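Long-range contact in 1,3,6,8-tetrahydroxynaphthalene synthase (Streptomyces coelicolor, PDB 1U0M), which catalyses the iterative condensation of five malonyl-CoA units and the cyclisation of the resulting pentaketide to 1,3,6,8-tetrahydroxynaphthalene, a precursor of melanin: residues A298-G310 and V317-G329. Numbering follows the deposited sequence.
Sequences AFRFSRATLTEYG and VLDALRRLFDEGG
R323 reaches from helix 317-326 into a hole formed by F301, A304, T305 and E308 of helix 300-308, a knobs-into-holes contact in the C-terminal half of the thiolase fold. The two helices cross at 113°, their axes 8.2 Å apart, and illustrate how an arginine knob can have its charged end fixed by polar partners. Its chain runs extended from CG to NE, laying the aliphatic part along A304 CB and delivering the guanidinium edge-on to E308. There R323 NH1 and NH2 both grip the single oxygen E308 OE1, R323 NH2 at 2.6 Å from it on the anti lone pair and NH1 nearly along the C-O direction, although the two flat groups are turned 54° apart. NH2 also lies over one face of the Y309 ring toward its rim, an off-centre cation-pi contact, while R323 NE hydrogen-bonds D319 OD1 on the syn side, somewhat out of the carboxylate plane. D319 OD1 takes a second hydrogen bond, on its anti lone pair, from T305 OG1 at 2.5 Å; R322 NH2 pairs with D319 OD2 in a salt bridge. A leucine in place of R323 would probably leave E308 OE1 without its two-nitrogen salt-bridge partner and strip D319 of one of its two cationic partners. Further along, the packing turns apolar: with CG anti to the carbonyl carbon (chi1 -62°), F301 puts its ring beside helix 317-326, L324 CB sitting over the ring centre and A320 CB against F301 CB. I276 of strand 276-278 touches all three residues, so the helix pair packs against that strand. Beyond the ring, R300 and E327 meet from opposite directions with planes nearly coplanar, a salt bridge in which R300 NH2 meets the syn lone pair of E327 OE2 at 3.2 Å.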
loop_
_atom_site.group_PDB
_atom_site.type_symbol
_atom_site.label_atom_id
_atom_site.label_comp_id
_atom_site.label_asym_id
_atom_site.label_seq_id
_atom_site.Cartn_x
_atom_site.Cartn_y
_atom_site.Cartn_z
ATOM N N ALA A 298 11.852 26.214 -14.731
ATOM C CA ALA A 298 11.463 25.980 -13.346
ATOM C C ALA A 298 11.687 24.535 -12.932
ATOM O O ALA A 298 12.195 24.262 -11.842
ATOM C CB ALA A 298 10.002 26.361 -13.143
ATOM N N PHE A 299 11.300 23.614 -13.808
ATOM C CA PHE A 299 11.454 22.188 -13.537
ATOM C C PHE A 299 12.784 21.715 -14.092
ATOM O O PHE A 299 12.847 20.726 -14.821
ATOM C CB PHE A 299 10.318 21.400 -14.186
ATOM C CG PHE A 299 9.007 22.114 -14.165
ATOM C CD1 PHE A 299 8.660 22.981 -15.196
ATOM C CD2 PHE A 299 8.140 21.965 -13.094
ATOM C CE1 PHE A 299 7.467 23.691 -15.157
ATOM C CE2 PHE A 299 6.944 22.671 -13.044
ATOM C CZ PHE A 299 6.607 23.536 -14.078
ATOM N N ARG A 300 13.841 22.441 -13.748
ATOM C CA ARG A 300 15.184 22.117 -14.198
ATOM C C ARG A 300 15.692 20.851 -13.520
ATOM O O ARG A 300 16.393 20.044 -14.135
ATOM C CB ARG A 300 16.132 23.282 -13.890
ATOM C CG ARG A 300 17.600 22.975 -14.157
ATOM C CD ARG A 300 18.510 24.195 -13.983
ATOM N NE ARG A 300 18.623 24.658 -12.600
ATOM C CZ ARG A 300 17.724 25.415 -11.976
ATOM N NH1 ARG A 300 16.626 25.806 -12.609
ATOM N NH2 ARG A 300 17.929 25.785 -10.718
ATOM N N PHE A 301 15.332 20.689 -12.250
ATOM C CA PHE A 301 15.757 19.540 -11.455
ATOM C C PHE A 301 15.035 18.259 -11.849
ATOM O O PHE A 301 15.641 17.192 -11.921
ATOM C CB PHE A 301 15.538 19.845 -9.972
ATOM C CG PHE A 301 16.342 21.013 -9.481
ATOM C CD1 PHE A 301 17.686 20.859 -9.147
ATOM C CD2 PHE A 301 15.775 22.281 -9.406
ATOM C CE1 PHE A 301 18.452 21.948 -8.752
ATOM C CE2 PHE A 301 16.534 23.377 -9.010
ATOM C CZ PHE A 301 17.876 23.208 -8.683
ATOM N N SER A 302 13.739 18.370 -12.108
ATOM C CA SER A 302 12.953 17.216 -12.511
ATOM C C SER A 302 13.496 16.730 -13.847
ATOM O O SER A 302 13.858 15.561 -14.002
ATOM C CB SER A 302 11.485 17.611 -12.674
ATOM O OG SER A 302 11.029 18.355 -11.557
ATOM N N ARG A 303 13.560 17.648 -14.807
ATOM C CA ARG A 303 14.048 17.326 -16.136
ATOM C C ARG A 303 15.461 16.750 -16.095
ATOM O O ARG A 303 15.844 15.974 -16.968
ATOM C CB ARG A 303 14.001 18.570 -17.031
ATOM C CG ARG A 303 14.105 18.250 -18.516
ATOM C CD ARG A 303 13.759 19.439 -19.417
ATOM N NE ARG A 303 12.370 19.879 -19.275
ATOM C CZ ARG A 303 11.941 20.726 -18.344
ATOM N NH1 ARG A 303 12.794 21.238 -17.466
ATOM N NH2 ARG A 303 10.654 21.056 -18.286
ATOM N N ALA A 304 16.229 17.120 -15.077
ATOM C CA ALA A 304 17.594 16.622 -14.932
ATOM C C ALA A 304 17.600 15.137 -14.558
ATOM O O ALA A 304 18.447 14.368 -15.024
ATOM C CB ALA A 304 18.328 17.426 -13.868
ATOM N N THR A 305 16.659 14.733 -13.709
ATOM C CA THR A 305 16.566 13.333 -13.290
ATOM C C THR A 305 16.182 12.479 -14.490
ATOM O O THR A 305 16.748 11.409 -14.721
ATOM C CB THR A 305 15.485 13.136 -12.200
ATOM O OG1 THR A 305 15.804 13.941 -11.062
ATOM C CG2 THR A 305 15.398 11.670 -11.774
ATOM N N LEU A 306 15.222 12.965 -15.264
ATOM C CA LEU A 306 14.744 12.224 -16.420
ATOM C C LEU A 306 15.809 12.113 -17.515
ATOM O O LEU A 306 15.921 11.082 -18.181
ATOM C CB LEU A 306 13.467 12.887 -16.958
ATOM C CG LEU A 306 12.384 13.228 -15.919
ATOM C CD1 LEU A 306 11.200 13.893 -16.615
ATOM C CD2 LEU A 306 11.928 11.978 -15.190
ATOM N N THR A 307 16.598 13.172 -17.679
ATOM C CA THR A 307 17.645 13.211 -18.692
ATOM C C THR A 307 18.774 12.232 -18.397
ATOM O O THR A 307 19.323 11.608 -19.315
ATOM C CB THR A 307 18.243 14.643 -18.822
ATOM O OG1 THR A 307 17.212 15.557 -19.217
ATOM C CG2 THR A 307 19.332 14.676 -19.870
ATOM N N GLU A 308 19.102 12.092 -17.116
ATOM C CA GLU A 308 20.182 11.212 -16.678
ATOM C C GLU A 308 19.752 9.833 -16.150
ATOM O O GLU A 308 20.503 8.861 -16.251
ATOM C CB GLU A 308 21.021 11.928 -15.605
ATOM C CG GLU A 308 22.092 11.050 -14.986
ATOM C CD GLU A 308 22.928 11.748 -13.918
ATOM O OE1 GLU A 308 22.358 12.450 -13.051
ATOM O OE2 GLU A 308 24.163 11.567 -13.941
ATOM N N TYR A 309 18.553 9.737 -15.594
ATOM C CA TYR A 309 18.095 8.475 -15.032
ATOM C C TYR A 309 16.876 7.919 -15.753
ATOM O O TYR A 309 16.624 6.714 -15.737
ATOM C CB TYR A 309 17.762 8.669 -13.542
ATOM C CG TYR A 309 18.950 9.031 -12.668
ATOM C CD1 TYR A 309 18.766 9.617 -11.413
ATOM C CD2 TYR A 309 20.256 8.767 -13.083
ATOM C CE1 TYR A 309 19.855 9.929 -10.593
ATOM C CE2 TYR A 309 21.350 9.072 -12.277
ATOM C CZ TYR A 309 21.144 9.651 -11.034
ATOM O OH TYR A 309 22.226 9.942 -10.234
ATOM N N GLY A 310 16.125 8.803 -16.393
ATOM C CA GLY A 310 14.924 8.378 -17.076
ATOM C C GLY A 310 13.818 8.489 -16.057
ATOM O O GLY A 310 13.993 9.117 -15.013
ATOM N N VAL A 317 10.700 12.623 -7.711
ATOM C CA VAL A 317 10.629 13.798 -6.839
ATOM C C VAL A 317 11.835 13.870 -5.928
ATOM O O VAL A 317 12.496 14.900 -5.841
ATOM C CB VAL A 317 9.373 13.816 -5.925
ATOM C CG1 VAL A 317 8.178 14.304 -6.687
ATOM C CG2 VAL A 317 9.124 12.447 -5.355
ATOM N N LEU A 318 12.113 12.757 -5.260
ATOM C CA LEU A 318 13.220 12.664 -4.326
ATOM C C LEU A 318 14.573 12.985 -4.944
ATOM O O LEU A 318 15.399 13.659 -4.323
ATOM C CB LEU A 318 13.248 11.269 -3.698
ATOM C CG LEU A 318 12.345 11.057 -2.475
ATOM C CD1 LEU A 318 10.953 11.596 -2.745
ATOM C CD2 LEU A 318 12.297 9.576 -2.118
ATOM N N ASP A 319 14.805 12.507 -6.161
ATOM C CA ASP A 319 16.072 12.760 -6.829
ATOM C C ASP A 319 16.160 14.206 -7.309
ATOM O O ASP A 319 17.248 14.773 -7.381
ATOM C CB ASP A 319 16.251 11.802 -8.000
ATOM C CG ASP A 319 17.552 12.022 -8.730
ATOM O OD1 ASP A 319 17.593 12.872 -9.645
ATOM O OD2 ASP A 319 18.542 11.344 -8.378
ATOM N N ALA A 320 15.018 14.798 -7.647
ATOM C CA ALA A 320 14.995 16.184 -8.098
ATOM C C ALA A 320 15.455 17.014 -6.912
ATOM O O ALA A 320 16.315 17.881 -7.048
ATOM C CB ALA A 320 13.592 16.592 -8.516
ATOM N N LEU A 321 14.882 16.734 -5.745
ATOM C CA LEU A 321 15.264 17.435 -4.530
ATOM C C LEU A 321 16.747 17.235 -4.314
ATOM O O LEU A 321 17.486 18.194 -4.116
ATOM C CB LEU A 321 14.524 16.886 -3.315
ATOM C CG LEU A 321 13.251 17.600 -2.872
ATOM C CD1 LEU A 321 12.745 16.948 -1.595
ATOM C CD2 LEU A 321 13.534 19.077 -2.636
ATOM N N ARG A 322 17.181 15.983 -4.355
ATOM C CA ARG A 322 18.586 15.674 -4.159
ATOM C C ARG A 322 19.461 16.566 -5.042
ATOM O O ARG A 322 20.562 16.951 -4.648
ATOM C CB ARG A 322 18.848 14.192 -4.459
ATOM C CG ARG A 322 20.251 13.708 -4.104
ATOM C CD ARG A 322 21.206 13.888 -5.271
ATOM N NE ARG A 322 20.999 12.874 -6.302
ATOM C CZ ARG A 322 21.237 13.059 -7.597
ATOM N NH1 ARG A 322 21.687 14.224 -8.039
ATOM N NH2 ARG A 322 21.027 12.076 -8.456
ATOM N N ARG A 323 18.970 16.905 -6.229
ATOM C CA ARG A 323 19.732 17.753 -7.140
ATOM C C ARG A 323 19.607 19.225 -6.764
ATOM O O ARG A 323 20.459 20.044 -7.121
ATOM C CB ARG A 323 19.263 17.545 -8.581
ATOM C CG ARG A 323 19.650 16.201 -9.167
ATOM C CD ARG A 323 18.894 15.931 -10.450
ATOM N NE ARG A 323 19.026 14.538 -10.861
ATOM C CZ ARG A 323 20.021 14.066 -11.600
ATOM N NH1 ARG A 323 20.978 14.878 -12.024
ATOM N NH2 ARG A 323 20.064 12.776 -11.908
ATOM N N LEU A 324 18.541 19.554 -6.046
ATOM C CA LEU A 324 18.307 20.922 -5.618
ATOM C C LEU A 324 19.197 21.221 -4.421
ATOM O O LEU A 324 19.477 22.379 -4.111
ATOM C CB LEU A 324 16.835 21.111 -5.257
ATOM C CG LEU A 324 16.372 22.511 -4.854
ATOM C CD1 LEU A 324 14.883 22.629 -5.099
ATOM C CD2 LEU A 324 16.712 22.774 -3.398
ATOM N N PHE A 325 19.642 20.161 -3.756
ATOM C CA PHE A 325 20.524 20.286 -2.607
ATOM C C PHE A 325 21.957 20.481 -3.080
ATOM O O PHE A 325 22.667 21.348 -2.575
ATOM C CB PHE A 325 20.460 19.032 -1.729
ATOM C CG PHE A 325 19.332 19.034 -0.741
ATOM C CD1 PHE A 325 18.016 19.164 -1.165
ATOM C CD2 PHE A 325 19.586 18.894 0.618
ATOM C CE1 PHE A 325 16.970 19.153 -0.251
ATOM C CE2 PHE A 325 18.547 18.881 1.542
ATOM C CZ PHE A 325 17.236 19.011 1.107
ATOM N N ASP A 326 22.381 19.668 -4.046
ATOM C CA ASP A 326 23.743 19.755 -4.568
ATOM C C ASP A 326 24.055 21.129 -5.140
ATOM O O ASP A 326 25.164 21.637 -4.978
ATOM C CB ASP A 326 23.983 18.684 -5.628
ATOM C CG ASP A 326 23.731 17.287 -5.103
ATOM O OD1 ASP A 326 24.197 16.972 -3.985
ATOM O OD2 ASP A 326 23.071 16.503 -5.816
ATOM N N GLU A 327 23.088 21.718 -5.833
ATOM C CA GLU A 327 23.276 23.055 -6.370
ATOM C C GLU A 327 23.000 23.947 -5.184
ATOM O O GLU A 327 23.433 25.093 -5.122
ATOM C CB GLU A 327 22.267 23.356 -7.467
ATOM C CG GLU A 327 22.251 24.815 -7.877
ATOM C CD GLU A 327 21.190 25.109 -8.907
ATOM O OE1 GLU A 327 21.247 24.502 -10.000
ATOM O OE2 GLU A 327 20.303 25.942 -8.627
ATOM N N GLY A 328 22.263 23.383 -4.236
ATOM C CA GLY A 328 21.902 24.085 -3.016
ATOM C C GLY A 328 22.288 25.545 -2.913
ATOM O O GLY A 328 23.405 25.872 -2.495
ATOM N N GLY A 329 21.381 26.424 -3.325
ATOM C CA GLY A 329 21.654 27.836 -3.223
ATOM C C GLY A 329 21.402 28.163 -1.762
ATOM O O GLY A 329 22.330 28.544 -1.052
#